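Local coordinates for sortase (Actinomyces oris, PDB 5UTT), which probably cleaves sorting signals of surface proteins and joins them to the cell wall, as sortase transpeptidases do, at residues 16-21 / 106-111. Numbering follows the deposited sequence.
Sequences APPVME and AKTWYV
Tyr110 points its phenol out from the strand to the backbone of Pro18, and OH donates a very short hydrogen bond, 2.5 Å, to Pro18 O. Pro18 O lies at the ring edge, near its plane, so the hydroxyl meets it without leaving that plane. A tyrosine suits this place because its long flat side chain can pack along its length and still end in a donor. With CG beside the backbone N (chi1 -61°), the ring lies next to Thr108. Thr108 CG2 sits over one face of the Tyr110 ring, 3.6 Å above its plane and offset toward the rim. Pro17 CB approaches the ring obliquely, 3.8 Å from Tyr110 CE2. In the sortase beta-barrel fold, Tyr110 and Thr108 belong to strand 108-120, and residues 16-21 are an extended segment that leads toward strand 28-33 and lies against strand 108-120. Pro17 and Pro18 favour such a course and also touch Trp172 on strand 161-174. Beta-branched Thr108 suits a strand, and its hydroxyl faces Pro18, whose CG lies 3.8 Å from Thr108 OG1. Met20, flexible and bent at chi2 (-63°), turns its sulfur beside the hydroxyl, with CG and SD each 3.8 Å from Tyr110 OH.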
ATOM      1  N   ALA A  16      13.245 -13.643   5.135  1.00 22.38           N
ATOM      2  CA  ALA A  16      12.838 -12.298   5.496  1.00 20.92           C
ATOM      3  C   ALA A  16      13.355 -11.282   4.462  1.00 19.74           C
ATOM      4  O   ALA A  16      14.502 -11.346   4.003  1.00 20.37           O
ATOM      5  CB  ALA A  16      13.279 -11.949   6.905  1.00 21.47           C
ATOM      6  N   PRO A  17      12.490 -10.341   4.084  1.00 18.58           N
ATOM      7  CA  PRO A  17      12.933  -9.293   3.168  1.00 18.61           C
ATOM      8  C   PRO A  17      13.779  -8.214   3.827  1.00 19.01           C
ATOM      9  O   PRO A  17      13.742  -8.057   5.043  1.00 17.74           O
ATOM     10  CB  PRO A  17      11.624  -8.682   2.702  1.00 18.06           C
ATOM     11  CG  PRO A  17      10.715  -8.812   3.863  1.00 17.72           C
ATOM     12  CD  PRO A  17      11.096 -10.166   4.500  1.00 18.34           C
ATOM     13  N   PRO A  18      14.493  -7.410   3.009  1.00 19.22           N
ATOM     14  CA  PRO A  18      15.203  -6.282   3.582  1.00 19.83           C
ATOM     15  C   PRO A  18      14.216  -5.264   4.151  1.00 19.23           C
ATOM     16  O   PRO A  18      13.134  -5.068   3.585  1.00 19.44           O
ATOM     17  CB  PRO A  18      15.988  -5.702   2.399  1.00 20.34           C
ATOM     18  CG  PRO A  18      15.906  -6.703   1.316  1.00 20.50           C
ATOM     19  CD  PRO A  18      14.675  -7.512   1.555  1.00 19.74           C
ATOM     20  N   VAL A  19      14.581  -4.627   5.265  1.00 19.77           N
ATOM     21  CA  VAL A  19      13.716  -3.653   5.896  1.00 19.93           C
ATOM     22  C   VAL A  19      14.128  -2.280   5.407  1.00 18.89           C
ATOM     23  O   VAL A  19      15.311  -1.972   5.350  1.00 18.71           O
ATOM     24  CB  VAL A  19      13.779  -3.718   7.425  1.00 22.09           C
ATOM     25  CG1 VAL A  19      12.879  -2.651   8.040  1.00 22.70           C
ATOM     26  CG2 VAL A  19      13.331  -5.098   7.911  1.00 22.95           C
ATOM     27  N   MET A  20      13.161  -1.469   5.022  1.00 17.64           N
ATOM     28  CA  MET A  20      13.481  -0.086   4.653  1.00 17.97           C
ATOM     29  C   MET A  20      13.764   0.739   5.911  1.00 18.20           C
ATOM     30  O   MET A  20      13.072   0.612   6.915  1.00 18.77           O
ATOM     31  CB  MET A  20      12.328   0.537   3.874  1.00 17.70           C
ATOM     32  CG  MET A  20      12.013  -0.113   2.543  1.00 18.04           C
ATOM     33  SD  MET A  20      13.338  -0.020   1.348  1.00 19.07           S
ATOM     34  CE  MET A  20      13.140   1.659   0.751  1.00 18.91           C
ATOM     35  N   GLU A  21      14.758   1.619   5.827  1.00 19.61           N
ATOM     36  CA  GLU A  21      15.051   2.588   6.886  1.00 20.97           C
ATOM     37  C   GLU A  21      14.028   3.717   6.815  1.00 20.36           C
ATOM     38  O   GLU A  21      13.635   4.105   5.731  1.00 19.33           O
ATOM     39  CB  GLU A  21      16.448   3.180   6.681  1.00 24.32           C
ATOM     40  CG  GLU A  21      17.550   2.129   6.789  1.00 27.23           C
ATOM     41  CD  GLU A  21      18.954   2.701   6.805  1.00 30.21           C
ATOM     42  OE1 GLU A  21      19.158   3.865   6.354  1.00 34.39           O
ATOM     43  OE2 GLU A  21      19.861   1.964   7.277  1.00 32.50           O
ATOM     44  N   ALA A 106      14.200   1.003  -4.560  1.00 11.57           N
ATOM     45  CA  ALA A 106      15.394   1.042  -5.368  1.00 11.77           C
ATOM     46  C   ALA A 106      16.089  -0.327  -5.506  1.00 12.28           C
ATOM     47  O   ALA A 106      16.696  -0.640  -6.537  1.00 12.19           O
ATOM     48  CB  ALA A 106      16.358   2.067  -4.829  1.00 11.92           C
ATOM     49  N   LYS A 107      16.026  -1.119  -4.450  1.00 12.96           N
ATOM     50  CA  LYS A 107      16.719  -2.404  -4.403  1.00 14.07           C
ATOM     51  C   LYS A 107      15.821  -3.653  -4.482  1.00 14.12           C
ATOM     52  O   LYS A 107      16.272  -4.774  -4.804  1.00 14.23           O
ATOM     53  CB  LYS A 107      17.549  -2.424  -3.100  1.00 14.80           C
ATOM     54  CG  LYS A 107      18.553  -1.283  -3.028  1.00 16.16           C
ATOM     55  CD  LYS A 107      19.470  -1.282  -1.794  1.00 17.34           C
ATOM     56  CE  LYS A 107      20.264   0.017  -1.752  1.00 18.22           C
ATOM     57  NZ  LYS A 107      20.954   0.299  -0.468  1.00 19.25           N
ATOM     58  N   THR A 108      14.537  -3.478  -4.212  1.00 13.82           N
ATOM     59  CA  THR A 108      13.669  -4.592  -3.842  1.00 14.20           C
ATOM     60  C   THR A 108      12.254  -4.533  -4.380  1.00 14.36           C
ATOM     61  O   THR A 108      11.697  -3.467  -4.469  1.00 13.94           O
ATOM     62  CB  THR A 108      13.620  -4.744  -2.292  1.00 14.50           C
ATOM     63  OG1 THR A 108      14.965  -4.807  -1.789  1.00 14.95           O
ATOM     64  CG2 THR A 108      12.812  -6.015  -1.868  1.00 14.93           C
ATOM     65  N   TRP A 109      11.704  -5.669  -4.802  1.00 13.51           N
ATOM     66  CA  TRP A 109      10.262  -5.790  -5.050  1.00 13.67           C
ATOM     67  C   TRP A 109       9.640  -6.447  -3.846  1.00 14.01           C
ATOM     68  O   TRP A 109      10.041  -7.569  -3.487  1.00 13.49           O
ATOM     69  CB  TRP A 109       9.983  -6.658  -6.266  1.00 13.95           C
ATOM     70  CG  TRP A 109      10.409  -6.071  -7.569  1.00 14.57           C
ATOM     71  CD1 TRP A 109      11.566  -6.325  -8.236  1.00 14.34           C
ATOM     72  CD2 TRP A 109       9.658  -5.166  -8.403  1.00 14.51           C
ATOM     73  NE1 TRP A 109      11.615  -5.607  -9.412  1.00 14.61           N
ATOM     74  CE2 TRP A 109      10.446  -4.899  -9.542  1.00 14.76           C
ATOM     75  CE3 TRP A 109       8.407  -4.553  -8.288  1.00 14.89           C
ATOM     76  CZ2 TRP A 109       9.997  -4.050 -10.571  1.00 15.01           C
ATOM     77  CZ3 TRP A 109       7.973  -3.729  -9.302  1.00 14.89           C
ATOM     78  CH2 TRP A 109       8.761  -3.498 -10.425  1.00 14.93           C
ATOM     79  N   TYR A 110       8.665  -5.786  -3.212  1.00 13.82           N
ATOM     80  CA  TYR A 110       7.896  -6.416  -2.148  1.00 13.88           C
ATOM     81  C   TYR A 110       6.516  -6.781  -2.661  1.00 14.10           C
ATOM     82  O   TYR A 110       5.759  -5.899  -3.113  1.00 13.64           O
ATOM     83  CB  TYR A 110       7.732  -5.483  -0.973  1.00 14.14           C
ATOM     84  CG  TYR A 110       9.007  -5.040  -0.306  1.00 14.45           C
ATOM     85  CD1 TYR A 110       9.697  -3.916  -0.743  1.00 14.45           C
ATOM     86  CD2 TYR A 110       9.491  -5.687   0.827  1.00 14.24           C
ATOM     87  CE1 TYR A 110      10.825  -3.482  -0.114  1.00 14.82           C
ATOM     88  CE2 TYR A 110      10.637  -5.255   1.445  1.00 14.96           C
ATOM     89  CZ  TYR A 110      11.296  -4.150   0.994  1.00 15.18           C
ATOM     90  OH  TYR A 110      12.434  -3.726   1.606  1.00 17.01           O
ATOM     91  N   VAL A 111       6.192  -8.073  -2.579  1.00 13.89           N
ATOM     92  CA  VAL A 111       4.900  -8.529  -3.067  1.00 14.23           C
ATOM     93  C   VAL A 111       4.030  -9.058  -1.912  1.00 13.68           C
ATOM     94  O   VAL A 111       4.389 -10.032  -1.180  1.00 13.62           O
ATOM     95  CB  VAL A 111       5.001  -9.590  -4.198  1.00 15.17           C
ATOM     96  CG1 VAL A 111       3.606 -10.064  -4.584  1.00 15.61           C
ATOM     97  CG2 VAL A 111       5.780  -9.121  -5.428  1.00 15.85           C
TER